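Side-chain contacts in acyl-coenzyme A oxidase 3 (Yarrowia lipolytica, PDB 5YS9), which oxidises acyl-CoA to (2E)-enoyl-CoA with FAD as cofactor and reduces oxygen to hydrogen peroxide in peroxisomal fatty acid beta-oxidation: residues G335-P338 against G339-E342; Q371-I374 against Q375-Q378; T558-H561 against L562-F566. All blocks are in the same frame, centred on the assembly; numbering follows the deposited sequence.

Interaction 1 of 3, residues G335-P338 against G339-E342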
loop_
_atom_site.group_PDB
_atom_site.type_symbol
_atom_site.label_atom_id
_atom_site.label_comp_id
_atom_site.label_asym_id
_atom_site.label_seq_id
_atom_site.Cartn_x
_atom_site.Cartn_y
_atom_site.Cartn_z
ATOM N N GLY A 335 10.495 -1.687 -27.769
ATOM C CA GLY A 335 11.313 -0.808 -28.571
ATOM C C GLY A 335 10.573 -0.388 -29.814
ATOM O O GLY A 335 9.713 -1.107 -30.278
ATOM N N THR A 336 10.939 0.742 -30.393
ATOM C CA THR A 336 10.378 1.117 -31.670
ATOM C C THR A 336 11.494 1.518 -32.606
ATOM O O THR A 336 11.646 2.679 -32.959
ATOM C CB THR A 336 9.387 2.270 -31.531
ATOM O OG1 THR A 336 10.069 3.395 -30.990
ATOM C CG2 THR A 336 8.269 1.881 -30.610
ATOM N N THR A 337 12.299 0.533 -32.969
ATOM C CA THR A 337 13.240 0.655 -34.055
ATOM C C THR A 337 13.533 -0.722 -34.603
ATOM O O THR A 337 13.720 -1.666 -33.840
ATOM C CB THR A 337 14.525 1.319 -33.588
ATOM O OG1 THR A 337 14.196 2.401 -32.711
ATOM C CG2 THR A 337 15.281 1.849 -34.767
ATOM N N PRO A 338 13.583 -0.870 -35.912
ATOM C CA PRO A 338 13.847 -2.184 -36.488
ATOM C C PRO A 338 15.223 -2.726 -36.115
ATOM O O PRO A 338 15.364 -3.902 -35.800
ATOM C CB PRO A 338 13.815 -1.887 -37.975
ATOM C CG PRO A 338 14.324 -0.481 -38.080
ATOM C CD PRO A 338 14.132 0.200 -36.753
ATOM N N GLY A 339 16.228 -1.864 -36.138
ATOM C CA GLY A 339 17.601 -2.284 -35.959
ATOM C C GLY A 339 18.078 -2.233 -34.531
ATOM O O GLY A 339 19.242 -2.464 -34.260
ATOM N N GLN A 340 17.186 -1.898 -33.614
ATOM C CA GLN A 340 17.599 -1.578 -32.267
ATOM C C GLN A 340 17.065 -2.497 -31.181
ATOM O O GLN A 340 15.974 -3.040 -31.279
ATOM C CB GLN A 340 17.256 -0.130 -31.954
ATOM C CG GLN A 340 18.131 0.855 -32.693
ATOM C CD GLN A 340 19.605 0.558 -32.529
ATOM O OE1 GLN A 340 20.142 -0.344 -33.157
ATOM N NE2 GLN A 340 20.265 1.325 -31.683
ATOM N N PRO A 341 17.830 -2.638 -30.114
ATOM C CA PRO A 341 17.397 -3.391 -28.940
ATOM C C PRO A 341 16.312 -2.673 -28.171
ATOM O O PRO A 341 16.123 -1.481 -28.314
ATOM C CB PRO A 341 18.659 -3.460 -28.081
ATOM C CG PRO A 341 19.566 -2.419 -28.629
ATOM C CD PRO A 341 19.273 -2.400 -30.090
ATOM N N GLU A 342 15.580 -3.418 -27.369
ATOM C CA GLU A 342 14.567 -2.830 -26.529
ATOM C C GLU A 342 15.139 -1.801 -25.570
ATOM O O GLU A 342 16.230 -1.939 -25.064
ATOM C CB GLU A 342 13.861 -3.914 -25.737
ATOM C CG GLU A 342 12.806 -4.645 -26.520
ATOM C CD GLU A 342 12.214 -5.774 -25.737
ATOM O OE1 GLU A 342 11.143 -5.595 -25.158
ATOM O OE2 GLU A 342 12.824 -6.840 -25.702
#
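Thr-337 and Gln-340 lie side by side at the mouth of a tight turn, both side chains heading the same way, with Thr-337 CB 3.5 Å from Gln-340 CB. The methyl of Thr-337 adds to this: CG2 stands 3.7 Å from Gln-340 CG, so the contact is mainly carbon on carbon and runs along the first part of the glutamine chain. Gln-340 CG sits opposite its own carbonyl carbon (chi1 -71°), which keeps the aliphatic stem against the threonine before the chain bends at chi2 and its end leads off.

The backbone beneath closes the turn. Gln-340 N donates to Thr-337 O over 3.5 Å, a nearly straight (165°) but weak bond, and the helical backbone of Pro-338 followed by the flatter Gly-339 makes this a type I beta turn with proline in its second position. Thr-337 OG1 hydrogen-bonds to Thr-336 O at 2.6 Å, approaching from above the carbonyl plane.

From here the two limbs return nearly antiparallel, and at the far end Gly-335 CA comes within 4.3 Å of Glu-342 CA. Gly-335 has no side chain, which probably helps the limbs come this close; Glu-342 CG passes 4.0 Å from Gly-335 N. The carboxylate of Glu-342 turns to partners beyond the turn: OE1 accepts from the backbone N of Phe-334, a residue of the FAD pocket, and from Asn-170 ND2 of the second subunit, whose His-167 packs on the same side chain.

Chemically, then, the apex is an exposed turn closed by one weak bond and a few carbon contacts, whereas the base carries the stronger polar grip, with Glu-342 joining this chain to its dimer mate in the neighbourhood of the cofactor.

Interaction 2 of 3, residues Q371-I374 against Q375-Q378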
loop_
_atom_site.group_PDB
_atom_site.type_symbol
_atom_site.label_atom_id
_atom_site.label_comp_id
_atom_site.label_asym_id
_atom_site.label_seq_id
_atom_site.Cartn_x
_atom_site.Cartn_y
_atom_site.Cartn_z
ATOM N N GLN A 371 17.681 19.199 9.405
ATOM C CA GLN A 371 17.285 20.570 9.696
ATOM C C GLN A 371 16.529 20.676 11.014
ATOM O O GLN A 371 16.697 21.654 11.773
ATOM C CB GLN A 371 16.458 21.126 8.557
ATOM C CG GLN A 371 15.982 22.596 8.689
ATOM C CD GLN A 371 17.029 23.654 8.305
ATOM O OE1 GLN A 371 16.711 24.575 7.548
ATOM N NE2 GLN A 371 18.270 23.534 8.814
ATOM N N SER A 372 15.700 19.682 11.310
ATOM C CA SER A 372 14.934 19.687 12.558
ATOM C C SER A 372 15.793 19.465 13.785
ATOM O O SER A 372 15.564 20.101 14.829
ATOM C CB SER A 372 13.840 18.642 12.535
ATOM O OG SER A 372 12.827 19.043 11.666
ATOM N N GLN A 373 16.740 18.532 13.681
ATOM C CA GLN A 373 17.652 18.227 14.793
ATOM C C GLN A 373 18.593 19.416 15.063
ATOM O O GLN A 373 18.884 19.723 16.217
ATOM C CB GLN A 373 18.440 16.929 14.540
ATOM C CG GLN A 373 19.394 16.482 15.658
ATOM C CD GLN A 373 18.722 16.164 17.016
ATOM O OE1 GLN A 373 17.619 15.591 17.096
ATOM N NE2 GLN A 373 19.416 16.519 18.098
ATOM N N ILE A 374 19.041 20.066 13.997
ATOM C CA ILE A 374 19.905 21.237 14.078
ATOM C C ILE A 374 19.125 22.440 14.630
ATOM O O ILE A 374 19.581 23.049 15.576
ATOM C CB ILE A 374 20.542 21.587 12.709
ATOM C CG1 ILE A 374 21.464 20.449 12.203
ATOM C CG2 ILE A 374 21.327 22.895 12.793
ATOM C CD1 ILE A 374 21.606 20.420 10.688
ATOM N N GLN A 375 17.941 22.751 14.094
ATOM C CA GLN A 375 17.152 23.861 14.662
ATOM C C GLN A 375 16.844 23.608 16.145
ATOM O O GLN A 375 17.049 24.496 16.980
ATOM C CB GLN A 375 15.893 24.181 13.860
ATOM C CG GLN A 375 16.149 25.237 12.800
ATOM C CD GLN A 375 15.048 25.313 11.756
ATOM O OE1 GLN A 375 13.860 25.174 12.070
ATOM N NE2 GLN A 375 15.434 25.520 10.504
ATOM N N TYR A 376 16.427 22.389 16.478
ATOM C CA TYR A 376 16.278 22.024 17.873
ATOM C C TYR A 376 17.564 22.241 18.712
ATOM O O TYR A 376 17.473 22.760 19.810
ATOM C CB TYR A 376 15.758 20.593 18.018
ATOM C CG TYR A 376 15.735 20.120 19.456
ATOM C CD1 TYR A 376 14.676 20.444 20.307
ATOM C CD2 TYR A 376 16.803 19.392 19.985
ATOM C CE1 TYR A 376 14.675 20.025 21.635
ATOM C CE2 TYR A 376 16.818 18.973 21.307
ATOM C CZ TYR A 376 15.756 19.285 22.129
ATOM O OH TYR A 376 15.782 18.868 23.444
ATOM N N ASP A 377 18.743 21.856 18.217
ATOM C CA ASP A 377 19.994 22.019 19.001
ATOM C C ASP A 377 20.366 23.494 19.239
ATOM O O ASP A 377 20.697 23.860 20.361
ATOM C CB ASP A 377 21.182 21.231 18.401
ATOM C CG ASP A 377 20.984 19.708 18.491
ATOM O OD1 ASP A 377 20.130 19.226 19.257
ATOM O OD2 ASP A 377 21.665 18.974 17.775
ATOM N N GLN A 378 20.261 24.335 18.213
ATOM C CA GLN A 378 20.603 25.768 18.354
ATOM C C GLN A 378 19.593 26.474 19.294
ATOM O O GLN A 378 19.955 27.412 20.007
ATOM C CB GLN A 378 20.759 26.537 16.997
ATOM C CG GLN A 378 20.074 25.937 15.794
ATOM C CD GLN A 378 20.489 26.498 14.447
ATOM O OE1 GLN A 378 21.676 26.458 14.095
ATOM N NE2 GLN A 378 19.494 26.925 13.632
#
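Gln-373 reaches one helical turn forward to Asp-377, its NE2 giving a weak hydrogen bond of 3.3 Å to Asp-377 OD2. The same NE2 lies 3.0 Å from Asp-377 OD1, and the amide and carboxylate planes are turned 68° apart. Gln-373 CG is anti to the backbone N (chi1 -178°) and the chain then bends at chi2, which swings the amide over to the acid.

Below this pair the main-chain polar atoms are satisfied in the alpha-helical i to i+4 pattern. Gln-371 O receives Gln-375 N and Ser-372 O receives Tyr-376 N, each at 2.9 Å, while Gln-373 O accepts Asp-377 N and Ile-374 O accepts Gln-378 N. Ser-372 OG is bonded to Ala-368 O one turn earlier, and Gln-375 O takes a bond from Thr-379 OG1. On helix 349-385, Tyr-376 packs on Ile-303 of helix 300-330 and Gln-375 on Leu-404 of helix 391-428.

Putting an alanine at Asp-377 would probably leave the Gln-373 amide without its carboxylate mate and freer to turn. Since both Asp-377 oxygens also stand 3.3 Å from the acceptor Gln-373 O, the donor NE2 is likely to offset some of the repulsion between carboxylate and carbonyl.

Interaction 3 of 3, residues T558-H561 against L562-F566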
loop_
_atom_site.group_PDB
_atom_site.type_symbol
_atom_site.label_atom_id
_atom_site.label_comp_id
_atom_site.label_asym_id
_atom_site.label_seq_id
_atom_site.Cartn_x
_atom_site.Cartn_y
_atom_site.Cartn_z
ATOM N N THR A 558 3.734 21.305 5.567
ATOM C CA THR A 558 4.729 20.255 5.604
ATOM C C THR A 558 5.476 20.174 4.257
ATOM O O THR A 558 6.703 20.033 4.198
ATOM C CB THR A 558 4.067 18.916 5.995
ATOM O OG1 THR A 558 3.383 19.081 7.252
ATOM C CG2 THR A 558 5.126 17.786 6.150
ATOM N N ARG A 559 4.753 20.312 3.163
ATOM C CA ARG A 559 5.397 20.242 1.880
ATOM C C ARG A 559 6.421 21.359 1.652
ATOM O O ARG A 559 7.543 21.144 1.116
ATOM C CB ARG A 559 4.340 20.274 0.768
ATOM C CG ARG A 559 4.841 19.720 -0.537
ATOM C CD ARG A 559 5.763 18.525 -0.275
ATOM N NE ARG A 559 5.801 17.649 -1.406
ATOM C CZ ARG A 559 5.010 16.616 -1.605
ATOM N NH1 ARG A 559 4.082 16.296 -0.764
ATOM N NH2 ARG A 559 5.148 15.912 -2.698
ATOM N N LYS A 560 6.001 22.542 2.062
ATOM C CA LYS A 560 6.803 23.727 2.023
ATOM C C LYS A 560 8.001 23.561 2.934
ATOM O O LYS A 560 9.097 23.919 2.563
ATOM C CB LYS A 560 5.945 24.931 2.408
ATOM C CG LYS A 560 6.715 26.194 2.718
ATOM C CD LYS A 560 6.701 26.496 4.199
ATOM C CE LYS A 560 8.101 26.506 4.765
ATOM N NZ LYS A 560 8.113 26.063 6.180
ATOM N N HIS A 561 7.808 22.983 4.110
ATOM C CA HIS A 561 8.967 22.702 4.978
ATOM C C HIS A 561 10.037 21.736 4.375
ATOM O O HIS A 561 11.238 21.974 4.518
ATOM C CB HIS A 561 8.536 22.289 6.414
ATOM C CG HIS A 561 9.607 22.540 7.429
ATOM N ND1 HIS A 561 10.096 23.806 7.693
ATOM C CD2 HIS A 561 10.338 21.688 8.185
ATOM C CE1 HIS A 561 11.067 23.720 8.588
ATOM N NE2 HIS A 561 11.231 22.447 8.905
ATOM N N LEU A 562 9.605 20.663 3.706
ATOM C CA LEU A 562 10.515 19.751 2.947
ATOM C C LEU A 562 11.328 20.477 1.882
ATOM O O LEU A 562 12.502 20.247 1.748
ATOM C CB LEU A 562 9.712 18.612 2.258
ATOM C CG LEU A 562 9.163 17.519 3.193
ATOM C CD1 LEU A 562 7.926 16.842 2.641
ATOM C CD2 LEU A 562 10.256 16.506 3.474
ATOM N N VAL A 563 10.664 21.342 1.121
ATOM C CA VAL A 563 11.290 22.181 0.095
ATOM C C VAL A 563 12.350 23.098 0.737
ATOM O O VAL A 563 13.495 23.170 0.317
ATOM C CB VAL A 563 10.194 23.039 -0.599
ATOM C CG1 VAL A 563 10.793 24.136 -1.484
ATOM C CG2 VAL A 563 9.226 22.152 -1.386
ATOM N N THR A 564 11.944 23.803 1.775
ATOM C CA THR A 564 12.824 24.730 2.461
ATOM C C THR A 564 14.036 24.028 3.036
ATOM O O THR A 564 15.172 24.436 2.781
ATOM C CB THR A 564 12.011 25.516 3.491
ATOM O OG1 THR A 564 11.309 26.500 2.748
ATOM C CG2 THR A 564 12.851 26.198 4.499
ATOM N N ALA A 565 13.806 22.938 3.754
ATOM C CA ALA A 565 14.917 22.213 4.373
ATOM C C ALA A 565 15.899 21.642 3.360
ATOM O O ALA A 565 17.113 21.675 3.604
ATOM C CB ALA A 565 14.406 21.130 5.292
ATOM N N PHE A 566 15.404 21.159 2.216
ATOM C CA PHE A 566 16.317 20.693 1.171
ATOM C C PHE A 566 17.289 21.812 0.722
ATOM O O PHE A 566 18.506 21.661 0.800
ATOM C CB PHE A 566 15.519 20.130 -0.025
ATOM C CG PHE A 566 16.225 19.035 -0.818
ATOM C CD1 PHE A 566 17.604 18.798 -0.734
ATOM C CD2 PHE A 566 15.489 18.268 -1.710
ATOM C CE1 PHE A 566 18.213 17.807 -1.512
ATOM C CE2 PHE A 566 16.097 17.275 -2.490
ATOM C CZ PHE A 566 17.452 17.055 -2.397
#
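Lys-560 and Thr-564 cross at an angle on one flank of the helix, with Lys-560 CE 3.8 Å from Thr-564 OG1. The threonine hydroxyl stands beside its own backbone N (chi1 -78°), a setting that points it back one turn, where OG1 makes a weak bond of 3.4 Å to Lys-560 O. That oxygen also accepts Thr-564 N, so one residue grips it twice.

The lysine chain bends at three successive torsions and curls round until NZ meets the rim of the neighbouring imidazole. NZ lies in the plane of the His-561 ring, at its edge, and donates weakly to ND1. The side chain of His-561 packs on Leu-411 of helix 391-428.

Elsewhere round the helix the contacts are made by carbon atoms. Leu-562 leans back over the preceding turn, its CG 3.7 Å from Thr-558 O and its CD1 4.0 Å from Arg-559 CD, so that a methyl lies against the methylene stem of the arginine. Farther out, Arg-559 NE is held by Ser-593 OG. Val-563 is turned so that CG2, beside its own N, presses on the carbonyl of the previous turn, 3.2 Å from Arg-559 O. The smaller Ala-565 meets the chain in the same fashion, CB lying 3.4 Å from His-561 O.

Through all this run regular backbone bonds from each N to the O four residues earlier, such as the one from Leu-562 N to Thr-558 O. Helix 547-573 packs between helices 349-385 and 391-428 of the C-alpha1 domain and helices 507-534 and 579-596 of the C-terminal acyl-CoA oxidase domain, which buries most of these side chains, as expected where the helical domains of this family meet.

Interactions 2 and 3 are neighbours in space although far apart in sequence: their centres are 15 Å apart, and helices 349-385 and 547-573 meet where Gln-371 CB lies 3.9 Å from Ala-565 CB. A helix of the C-alpha1 domain thus packs against one of the C-terminal oxidase domain. Interaction 1, in the loop leading into helix 349-385, stands well away, its centre 52 Å from that of interaction 2 and 42 Å from that of interaction 3, with about 30 Å between the nearest atoms of interactions 1 and 3. Of the three, it alone touches the second subunit. The Glu-342 side chain lies about 8 Å from a bound FAD.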